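Local coordinates for protein proteolytically activated form of PPO4 Tyrosinase (Agaricus bisporus var. bisporus H97, PDB 4OUA) that catalyses the copper-dependent hydroxylation of monophenols to o-diphenols and their oxidation to reactive o-quinones, the first step of melanin synthesis, at residues Y78-H81 against S82-L85; G304-R307 against E308-G312; R91-V94 against S95-E98; K334-S338 against V339-D343. All coordinates share one frame; numbering follows the deposited sequence.

Contact 1. Residues Y78-H81 against S82-L85. With CU1 (copper (I) ion), chain C.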
loop_
_atom_site.group_PDB
_atom_site.type_symbol
_atom_site.label_atom_id
_atom_site.label_comp_id
_atom_site.label_asym_id
_atom_site.label_seq_id
_atom_site.Cartn_x
_atom_site.Cartn_y
_atom_site.Cartn_z
ATOM N N TYR A 78 -8.196 -11.046 4.034
ATOM C CA TYR A 78 -8.317 -11.143 2.584
ATOM C C TYR A 78 -6.948 -11.245 1.924
ATOM O O TYR A 78 -6.797 -11.907 0.896
ATOM C CB TYR A 78 -9.065 -9.936 2.013
ATOM C CG TYR A 78 -10.555 -10.125 1.855
ATOM C CD1 TYR A 78 -11.066 -11.081 0.987
ATOM C CD2 TYR A 78 -11.453 -9.325 2.549
ATOM C CE1 TYR A 78 -12.429 -11.248 0.830
ATOM C CE2 TYR A 78 -12.817 -9.484 2.399
ATOM C CZ TYR A 78 -13.300 -10.446 1.537
ATOM O OH TYR A 78 -14.658 -10.607 1.385
ATOM N N CYS A 79 -5.958 -10.584 2.520
ATOM C CA CYS A 79 -4.635 -10.461 1.917
ATOM C C CYS A 79 -4.003 -11.815 1.636
ATOM O O CYS A 79 -4.099 -12.742 2.440
ATOM C CB CYS A 79 -3.707 -9.631 2.811
ATOM S SG CYS A 79 -3.241 -10.414 4.371
ATOM N N THR A 80 -3.365 -11.917 0.478
ATOM C CA THR A 80 -2.714 -13.146 0.056
ATOM C C THR A 80 -1.223 -13.087 0.356
ATOM O O THR A 80 -0.505 -12.244 -0.182
ATOM C CB THR A 80 -2.926 -13.403 -1.440
ATOM O OG1 THR A 80 -2.386 -12.307 -2.189
ATOM C CG2 THR A 80 -4.407 -13.538 -1.747
ATOM N N HIS A 81 -0.763 -13.983 1.221
ATOM C CA HIS A 81 0.631 -13.988 1.643
ATOM C C HIS A 81 1.221 -15.388 1.529
ATOM O O HIS A 81 0.531 -16.380 1.761
ATOM C CB HIS A 81 0.752 -13.465 3.078
ATOM C CG HIS A 81 0.079 -12.145 3.297
ATOM N ND1 HIS A 81 -1.106 -12.019 3.988
ATOM C CD2 HIS A 81 0.420 -10.894 2.905
ATOM C CE1 HIS A 81 -1.465 -10.748 4.018
ATOM N NE2 HIS A 81 -0.555 -10.043 3.366
ATOM N N SER A 82 2.497 -15.457 1.160
ATOM C CA SER A 82 3.192 -16.730 0.989
ATOM C C SER A 82 2.643 -17.523 -0.195
ATOM O O SER A 82 2.805 -18.740 -0.268
ATOM C CB SER A 82 3.101 -17.566 2.266
ATOM O OG SER A 82 3.569 -16.835 3.384
ATOM N N GLN A 83 1.994 -16.825 -1.123
ATOM C CA GLN A 83 1.410 -17.470 -2.293
ATOM C C GLN A 83 1.637 -16.650 -3.561
ATOM O O GLN A 83 2.005 -15.476 -3.495
ATOM C CB GLN A 83 -0.085 -17.706 -2.077
ATOM C CG GLN A 83 -0.805 -16.535 -1.442
ATOM C CD GLN A 83 -2.294 -16.560 -1.707
ATOM O OE1 GLN A 83 -2.726 -16.742 -2.843
ATOM N NE2 GLN A 83 -3.089 -16.380 -0.659
ATOM N N VAL A 84 1.404 -17.275 -4.711
ATOM C CA VAL A 84 1.705 -16.668 -6.005
ATOM C C VAL A 84 0.904 -15.401 -6.295
ATOM O O VAL A 84 1.270 -14.619 -7.171
ATOM C CB VAL A 84 1.458 -17.665 -7.156
ATOM C CG1 VAL A 84 2.506 -18.766 -7.141
ATOM C CG2 VAL A 84 0.057 -18.248 -7.063
ATOM N N LEU A 85 -0.184 -15.196 -5.559
ATOM C CA LEU A 85 -1.082 -14.079 -5.832
ATOM C C LEU A 85 -0.728 -12.817 -5.052
ATOM O O LEU A 85 -1.414 -11.804 -5.173
ATOM C CB LEU A 85 -2.528 -14.473 -5.524
ATOM C CG LEU A 85 -3.140 -15.551 -6.418
ATOM C CD1 LEU A 85 -4.616 -15.713 -6.111
ATOM C CD2 LEU A 85 -2.922 -15.214 -7.886
HETATM CU CU CU1 C . -0.794 -8.077 2.664
HETATM O O HOH W 1 1.147 -7.516 3.987
#

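Contact 2. Residues G304-R307 against E308-G312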
loop_
_atom_site.group_PDB
_atom_site.type_symbol
_atom_site.label_atom_id
_atom_site.label_comp_id
_atom_site.label_asym_id
_atom_site.label_seq_id
_atom_site.Cartn_x
_atom_site.Cartn_y
_atom_site.Cartn_z
ATOM N N GLY A 304 0.051 -22.144 -8.152
ATOM C CA GLY A 304 0.569 -22.406 -6.822
ATOM C C GLY A 304 -0.546 -22.582 -5.805
ATOM O O GLY A 304 -1.658 -22.091 -6.008
ATOM N N PRO A 305 -0.256 -23.289 -4.704
ATOM C CA PRO A 305 -1.240 -23.592 -3.657
ATOM C C PRO A 305 -1.412 -22.478 -2.626
ATOM O O PRO A 305 -0.501 -21.675 -2.422
ATOM C CB PRO A 305 -0.656 -24.841 -2.999
ATOM C CG PRO A 305 0.822 -24.649 -3.128
ATOM C CD PRO A 305 1.039 -23.947 -4.449
ATOM N N GLU A 306 -2.579 -22.439 -1.989
ATOM C CA GLU A 306 -2.831 -21.524 -0.881
ATOM C C GLU A 306 -2.349 -22.145 0.424
ATOM O O GLU A 306 -3.034 -22.983 1.010
ATOM C CB GLU A 306 -4.319 -21.183 -0.784
ATOM C CG GLU A 306 -4.705 -20.411 0.475
ATOM C CD GLU A 306 -4.327 -18.940 0.410
ATOM O OE1 GLU A 306 -3.694 -18.439 1.365
ATOM O OE2 GLU A 306 -4.670 -18.280 -0.593
ATOM N N ARG A 307 -1.172 -21.733 0.879
ATOM C CA ARG A 307 -0.551 -22.352 2.045
ATOM C C ARG A 307 -1.027 -21.754 3.369
ATOM O O ARG A 307 -1.415 -22.487 4.277
ATOM C CB ARG A 307 0.973 -22.258 1.935
ATOM C CG ARG A 307 1.568 -23.311 1.005
ATOM C CD ARG A 307 3.038 -23.062 0.706
ATOM N NE ARG A 307 3.225 -22.038 -0.318
ATOM C CZ ARG A 307 4.400 -21.730 -0.856
ATOM N NH1 ARG A 307 5.496 -22.369 -0.468
ATOM N NH2 ARG A 307 4.481 -20.785 -1.784
ATOM N N GLU A 308 -1.001 -20.429 3.482
ATOM C CA GLU A 308 -1.443 -19.774 4.711
ATOM C C GLU A 308 -2.957 -19.848 4.877
ATOM O O GLU A 308 -3.456 -20.289 5.913
ATOM C CB GLU A 308 -0.995 -18.312 4.742
ATOM C CG GLU A 308 0.499 -18.114 4.927
ATOM C CD GLU A 308 0.833 -16.745 5.489
ATOM O OE1 GLU A 308 -0.080 -16.086 6.033
ATOM O OE2 GLU A 308 2.006 -16.327 5.387
ATOM N N GLY A 309 -3.681 -19.408 3.852
ATOM C CA GLY A 309 -5.131 -19.380 3.894
ATOM C C GLY A 309 -5.659 -17.969 4.066
ATOM O O GLY A 309 -5.229 -17.241 4.958
ATOM N N SER A 310 -6.589 -17.578 3.201
ATOM C CA SER A 310 -7.199 -16.255 3.271
ATOM C C SER A 310 -8.695 -16.379 3.013
ATOM O O SER A 310 -9.172 -17.442 2.627
ATOM C CB SER A 310 -6.552 -15.305 2.264
ATOM O OG SER A 310 -6.828 -15.715 0.937
ATOM N N MET A 311 -9.444 -15.302 3.216
ATOM C CA MET A 311 -10.895 -15.383 3.077
ATOM C C MET A 311 -11.305 -15.607 1.617
ATOM O O MET A 311 -12.473 -15.853 1.321
ATOM C CB MET A 311 -11.553 -14.117 3.648
ATOM C CG MET A 311 -13.082 -14.034 3.502
ATOM S SD MET A 311 -13.817 -12.533 4.200
ATOM C CE MET A 311 -13.919 -12.967 5.949
ATOM N N GLY A 312 -10.342 -15.531 0.705
ATOM C CA GLY A 312 -10.618 -15.810 -0.691
ATOM C C GLY A 312 -10.373 -17.273 -1.005
ATOM O O GLY A 312 -11.125 -17.892 -1.759
#

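Contact 3. Residues R91-V94 against S95-E98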
loop_
_atom_site.group_PDB
_atom_site.type_symbol
_atom_site.label_atom_id
_atom_site.label_comp_id
_atom_site.label_asym_id
_atom_site.label_seq_id
_atom_site.Cartn_x
_atom_site.Cartn_y
_atom_site.Cartn_z
ATOM N N ARG A 91 -1.792 -5.181 -5.606
ATOM C CA ARG A 91 -1.860 -4.152 -6.638
ATOM C C ARG A 91 -3.257 -3.555 -6.716
ATOM O O ARG A 91 -3.423 -2.335 -6.782
ATOM C CB ARG A 91 -1.458 -4.717 -8.001
ATOM C CG ARG A 91 -1.953 -3.888 -9.176
ATOM C CD ARG A 91 -1.113 -4.126 -10.416
ATOM N NE ARG A 91 0.215 -3.531 -10.288
ATOM C CZ ARG A 91 1.169 -3.625 -11.207
ATOM N NH1 ARG A 91 0.950 -4.300 -12.329
ATOM N NH2 ARG A 91 2.346 -3.049 -11.003
ATOM N N VAL A 92 -4.260 -4.425 -6.704
ATOM C CA VAL A 92 -5.647 -3.993 -6.786
ATOM C C VAL A 92 -6.149 -3.550 -5.410
ATOM O O VAL A 92 -7.164 -2.860 -5.299
ATOM C CB VAL A 92 -6.546 -5.115 -7.350
ATOM C CG1 VAL A 92 -6.488 -6.342 -6.453
ATOM C CG2 VAL A 92 -7.976 -4.627 -7.519
ATOM N N TYR A 93 -5.424 -3.941 -4.365
ATOM C CA TYR A 93 -5.750 -3.523 -3.004
ATOM C C TYR A 93 -5.493 -2.031 -2.827
ATOM O O TYR A 93 -6.317 -1.309 -2.267
ATOM C CB TYR A 93 -4.939 -4.320 -1.981
ATOM C CG TYR A 93 -5.349 -4.080 -0.543
ATOM C CD1 TYR A 93 -6.609 -3.585 -0.230
ATOM C CD2 TYR A 93 -4.471 -4.338 0.502
ATOM C CE1 TYR A 93 -6.984 -3.362 1.084
ATOM C CE2 TYR A 93 -4.836 -4.119 1.817
ATOM C CZ TYR A 93 -6.094 -3.632 2.103
ATOM O OH TYR A 93 -6.461 -3.412 3.412
ATOM N N VAL A 94 -4.341 -1.574 -3.303
ATOM C CA VAL A 94 -4.013 -0.156 -3.266
ATOM C C VAL A 94 -4.945 0.627 -4.191
ATOM O O VAL A 94 -5.205 1.810 -3.975
ATOM C CB VAL A 94 -2.547 0.098 -3.676
ATOM C CG1 VAL A 94 -2.215 1.580 -3.584
ATOM C CG2 VAL A 94 -1.605 -0.718 -2.807
ATOM N N SER A 95 -5.452 -0.049 -5.218
ATOM C CA SER A 95 -6.315 0.588 -6.206
ATOM C C SER A 95 -7.655 1.010 -5.615
ATOM O O SER A 95 -8.148 2.104 -5.898
ATOM C CB SER A 95 -6.542 -0.347 -7.391
ATOM O OG SER A 95 -5.312 -0.678 -8.004
ATOM N N ILE A 96 -8.246 0.142 -4.800
ATOM C CA ILE A 96 -9.517 0.463 -4.165
ATOM C C ILE A 96 -9.312 1.569 -3.140
ATOM O O ILE A 96 -10.150 2.461 -2.998
ATOM C CB ILE A 96 -10.154 -0.765 -3.485
ATOM C CG1 ILE A 96 -11.548 -0.416 -2.962
ATOM C CG2 ILE A 96 -9.270 -1.284 -2.362
ATOM C CD1 ILE A 96 -12.489 0.088 -4.037
ATOM N N TYR A 97 -8.186 1.513 -2.436
ATOM C CA TYR A 97 -7.841 2.538 -1.459
ATOM C C TYR A 97 -7.642 3.887 -2.134
ATOM O O TYR A 97 -8.233 4.887 -1.731
ATOM C CB TYR A 97 -6.578 2.149 -0.693
ATOM C CG TYR A 97 -6.213 3.117 0.407
ATOM C CD1 TYR A 97 -6.792 3.017 1.665
ATOM C CD2 TYR A 97 -5.287 4.130 0.191
ATOM C CE1 TYR A 97 -6.460 3.899 2.677
ATOM C CE2 TYR A 97 -4.950 5.017 1.195
ATOM C CZ TYR A 97 -5.537 4.896 2.436
ATOM O OH TYR A 97 -5.201 5.779 3.436
ATOM N N GLU A 98 -6.796 3.900 -3.159
ATOM C CA GLU A 98 -6.539 5.101 -3.944
ATOM C C GLU A 98 -7.832 5.648 -4.542
ATOM O O GLU A 98 -8.031 6.862 -4.608
ATOM C CB GLU A 98 -5.530 4.801 -5.054
ATOM C CG GLU A 98 -5.168 5.998 -5.910
ATOM C CD GLU A 98 -4.243 5.633 -7.055
ATOM O OE1 GLU A 98 -4.532 4.647 -7.767
ATOM O OE2 GLU A 98 -3.224 6.331 -7.240
#

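Contact 4. Residues K334-S338 against V339-D343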
loop_
_atom_site.group_PDB
_atom_site.type_symbol
_atom_site.label_atom_id
_atom_site.label_comp_id
_atom_site.label_asym_id
_atom_site.label_seq_id
_atom_site.Cartn_x
_atom_site.Cartn_y
_atom_site.Cartn_z
ATOM N N LYS A 334 -18.219 -9.088 -12.101
ATOM C CA LYS A 334 -16.943 -9.623 -12.566
ATOM C C LYS A 334 -15.810 -9.341 -11.586
ATOM O O LYS A 334 -15.421 -8.190 -11.393
ATOM C CB LYS A 334 -16.597 -9.044 -13.941
ATOM C CG LYS A 334 -17.681 -9.256 -14.986
ATOM C CD LYS A 334 -17.491 -8.334 -16.181
ATOM C CE LYS A 334 -18.708 -8.362 -17.094
ATOM N NZ LYS A 334 -18.595 -7.378 -18.207
ATOM N N PRO A 335 -15.281 -10.401 -10.955
ATOM C CA PRO A 335 -14.125 -10.287 -10.060
ATOM C C PRO A 335 -12.849 -9.970 -10.832
ATOM O O PRO A 335 -12.762 -10.274 -12.022
ATOM C CB PRO A 335 -14.037 -11.676 -9.411
ATOM C CG PRO A 335 -15.368 -12.314 -9.656
ATOM C CD PRO A 335 -15.831 -11.765 -10.967
ATOM N N TRP A 336 -11.873 -9.363 -10.164
ATOM C CA TRP A 336 -10.583 -9.094 -10.784
ATOM C C TRP A 336 -9.757 -10.370 -10.916
ATOM O O TRP A 336 -9.930 -11.319 -10.150
ATOM C CB TRP A 336 -9.801 -8.051 -9.982
ATOM C CG TRP A 336 -10.084 -6.639 -10.385
ATOM C CD1 TRP A 336 -10.842 -5.726 -9.711
ATOM C CD2 TRP A 336 -9.611 -5.975 -11.562
ATOM N NE1 TRP A 336 -10.869 -4.535 -10.394
ATOM C CE2 TRP A 336 -10.122 -4.661 -11.536
ATOM C CE3 TRP A 336 -8.806 -6.363 -12.638
ATOM C CZ2 TRP A 336 -9.853 -3.734 -12.540
ATOM C CZ3 TRP A 336 -8.541 -5.441 -13.636
ATOM C CH2 TRP A 336 -9.063 -4.143 -13.580
ATOM N N THR A 337 -8.862 -10.382 -11.897
ATOM C CA THR A 337 -7.933 -11.488 -12.077
ATOM C C THR A 337 -6.532 -10.946 -12.342
ATOM O O THR A 337 -6.361 -9.758 -12.624
ATOM C CB THR A 337 -8.365 -12.418 -13.227
ATOM O OG1 THR A 337 -8.537 -11.653 -14.426
ATOM C CG2 THR A 337 -9.675 -13.112 -12.883
ATOM N N SER A 338 -5.536 -11.819 -12.248
ATOM C CA SER A 338 -4.143 -11.412 -12.368
ATOM C C SER A 338 -3.745 -11.093 -13.809
ATOM O O SER A 338 -2.861 -10.268 -14.046
ATOM C CB SER A 338 -3.232 -12.504 -11.809
ATOM O OG SER A 338 -3.479 -12.716 -10.428
ATOM N N VAL A 339 -4.401 -11.745 -14.764
ATOM C CA VAL A 339 -4.047 -11.615 -16.176
ATOM C C VAL A 339 -4.006 -10.162 -16.660
ATOM O O VAL A 339 -2.996 -9.721 -17.207
ATOM C CB VAL A 339 -5.026 -12.403 -17.071
ATOM C CG1 VAL A 339 -4.649 -12.241 -18.536
ATOM C CG2 VAL A 339 -5.039 -13.870 -16.679
ATOM N N PRO A 340 -5.106 -9.415 -16.466
ATOM C CA PRO A 340 -5.159 -8.026 -16.937
ATOM C C PRO A 340 -4.314 -7.057 -16.107
ATOM O O PRO A 340 -3.967 -5.983 -16.599
ATOM C CB PRO A 340 -6.645 -7.676 -16.815
ATOM C CG PRO A 340 -7.149 -8.565 -15.737
ATOM C CD PRO A 340 -6.389 -9.848 -15.882
ATOM N N LEU A 341 -3.981 -7.437 -14.876
ATOM C CA LEU A 341 -3.310 -6.528 -13.949
ATOM C C LEU A 341 -1.851 -6.257 -14.306
ATOM O O LEU A 341 -1.113 -5.665 -13.516
ATOM C CB LEU A 341 -3.392 -7.074 -12.524
ATOM C CG LEU A 341 -4.791 -7.092 -11.911
ATOM C CD1 LEU A 341 -4.729 -7.527 -10.456
ATOM C CD2 LEU A 341 -5.448 -5.726 -12.046
ATOM N N THR A 342 -1.434 -6.686 -15.492
ATOM C CA THR A 342 -0.090 -6.387 -15.969
ATOM C C THR A 342 -0.014 -4.934 -16.414
ATOM O O THR A 342 1.062 -4.342 -16.460
ATOM C CB THR A 342 0.321 -7.300 -17.137
ATOM O OG1 THR A 342 -0.579 -7.110 -18.235
ATOM C CG2 THR A 342 0.297 -8.760 -16.707
ATOM N N ASP A 343 -1.172 -4.365 -16.732
ATOM C CA ASP A 343 -1.253 -2.993 -17.213
ATOM C C ASP A 343 -1.899 -2.074 -16.179
ATOM O O ASP A 343 -3.118 -2.076 -16.011
ATOM C CB ASP A 343 -2.036 -2.940 -18.526
ATOM C CG ASP A 343 -2.103 -1.544 -19.108
ATOM O OD1 ASP A 343 -1.177 -0.747 -18.848
ATOM O OD2 ASP A 343 -3.083 -1.247 -19.826
#

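Contact 1. Residues Y78-H81 against S82-L85
Gln83 lays its amide across the side chain of Thr80, and the two cross at about a right angle. This is the tightly packed half of the contact. The amide of Gln83 packs on the carbon part of Thr80, CB and CG2. Gln83 CG stands between its own backbone N and carbonyl carbon (chi1 43°). From there the extended chain turns back over residues 80 and 81, with Gln83 CG 3.5 Å from His81 O. Thr80 OG1 points the other way and gives a weak hydrogen bond of 3.2 Å to Leu85 O, which also accepts from Thr88 OG1. Ser82 OG is bonded to His235, and Ser82 N to Glu247. The His81 side is more open. His81, partly exposed, points away from residues 82-85 and carries its ring to the copper. His81 NE2 binds copper at 2.1 Å, with a water 2.4 Å from the copper; His56 and His90 complete the protein ligands. A thioether joins Cys79 SG to His81 CE1 at 1.8 Å. This link is known from fungal tyrosinases and restrains the rotation of the ring. The loop runs into helix 86-109, where Trp89 packs on Cys79 and Thr80 and Phe86 on His81. Leu319 of strand 318-319 covers Gln83 and Leu85.

Contact 2. Residues G304-R307 against E308-G312
Glu306 OE1 accepts the backbone N-H of Gly309 at 2.7 Å. The bond is bent, with an N-H...O angle of 137°. The donor reaches the oxygen on its anti side, 19° out of the carboxylate plane. The side chain comes back on its own loop to make this bond. Its CG is anti to the backbone N, and the chain then folds at chi2 (77°). The fold also lays Glu306 CG against Gly309 CA at 3.6 Å, so the carbon part of the side chain packs on the glycine. Gly309 has a positive phi, which suits a residue without a side chain, and its bare CA can lie close to the carboxylate. Glu306 OE2 lies near Ser310 OG, 3.7 Å away, and also close to Gln83 NE2. This is the loop that leaves strand 304-305 toward its antiparallel partner 318-319, and the backbone of Glu306 bonds to Gly316 and Thr317. Glu308 turns away from this turn and sends its carboxylate toward the copper loop. There Glu308 OE2 is hydrogen-bonded to Ser82 OG, and the side chain touches the copper ligand His81. Arg307 leads off in another direction, to a long, weak ion pair with Glu237. Glu306 OE1 lies 6.4 Å from Glu308 OE1. The N-H probably favours the ionised form of Glu306, while the like charge of Glu308, not in contact, may oppose it slightly at most.

Contact 3. Residues R91-V94 against S95-E98
Arg91 and Ser95 meet within one continuous helix, 86-109, in the buried centre of the protein. The contact is a side-chain to backbone bond laid over the usual helical bonding. Ser95 OG gives a hydrogen bond of 2.8 Å to Arg91 O, four residues back. It approaches at a tilt of 23° from the carbonyl plane. The hydroxyl can do this because OG lies beside its own backbone N (chi1 -60°), facing the preceding turn. Arg91 O therefore has two donors on Ser95, since the backbone N also bonds to it, weakly, at 3.4 Å. The hydroxyl is thus satisfied inside the helix although its surroundings are buried. Of the other backbone bonds, Glu98 N to Val94 O is short, 2.8 Å. Ile96 N to Val92 O is longer, at 3.2 Å. Helix 86-109 is one of the helices of the four-helix bundle that holds the dicopper site in tyrosinases, and it carries the ligand His90. Val94 packs on His282, a ligand of the second copper, from helix 277-295. Ile96 CG2 comes to the edge of the Tyr93 ring, near its plane, 4.1 Å from Tyr93 CD1. Tyr93 OH is held by Leu52 O, and Trp279 meets the Tyr93 ring edge-to-face while stacking on Tyr97. The charged ends leave the helix: Arg91 bonds to Leu341 O and makes a salt bridge with Asp286, and Glu98 bonds to Gln128 N and pairs with Arg15.

Contact 4. Residues K334-S338 against V339-D343
Ser338, Leu341 and Trp336 carry most of this contact. Ser338 sets the turn. Its carbonyl oxygen accepts the backbone N-H of Leu341 in a weak hydrogen bond of 3.2 Å, and Val339 and Pro340 between them have backbone angles close to those of a type I turn. The same oxygen also receives Trp300 NE1. Leu341 points back toward residues 334-338. With its CG beside the backbone N (chi1 -68°), the branch points at the indole. Leu341 CD2 lies 3.5 Å from both CE3 and CZ3 of Trp336, at the six-membered ring. Leu341 CG also packs over Thr337 O. Pro340 approaches the same ring differently: its CG sits at the edge, near the ring plane, 4.0 Å from Trp336 CZ3. Pro340 also meets Thr337, its CD lying beside OG1, the two side chains crossing at about a right angle. The polar ends are tied elsewhere, Trp336 NE1 to Thr5 O and Ser338 OG to Thr88 OG1. The segment is a loop between strands 318-319 and 349-350. It lies along helix 86-109, with Trp336 on Val92 and Leu341 on Thr88.

How the contacts relate
Contacts 1 and 3 are buried and lie within the central tyrosinase domain; contacts 2 and 4 are only partly buried. Contact 1 leads straight into the helix of contact 3, and both lie close to the copper ligands. Contact 3 is helical bonding with one added hydroxyl bond. The other three lie largely in irregular chain, contact 2 partly on a short strand, each with a single hydrogen bond across it. That bond uses a carboxylate in contact 2. It is weak in contact 1, from a hydroxyl, and in contact 4, from the backbone alone, where apolar packing dominates. Contact 2 covers the copper loop of contact 1 from outside. Contact 4 touches both contact 1, through Leu85, and contact 3.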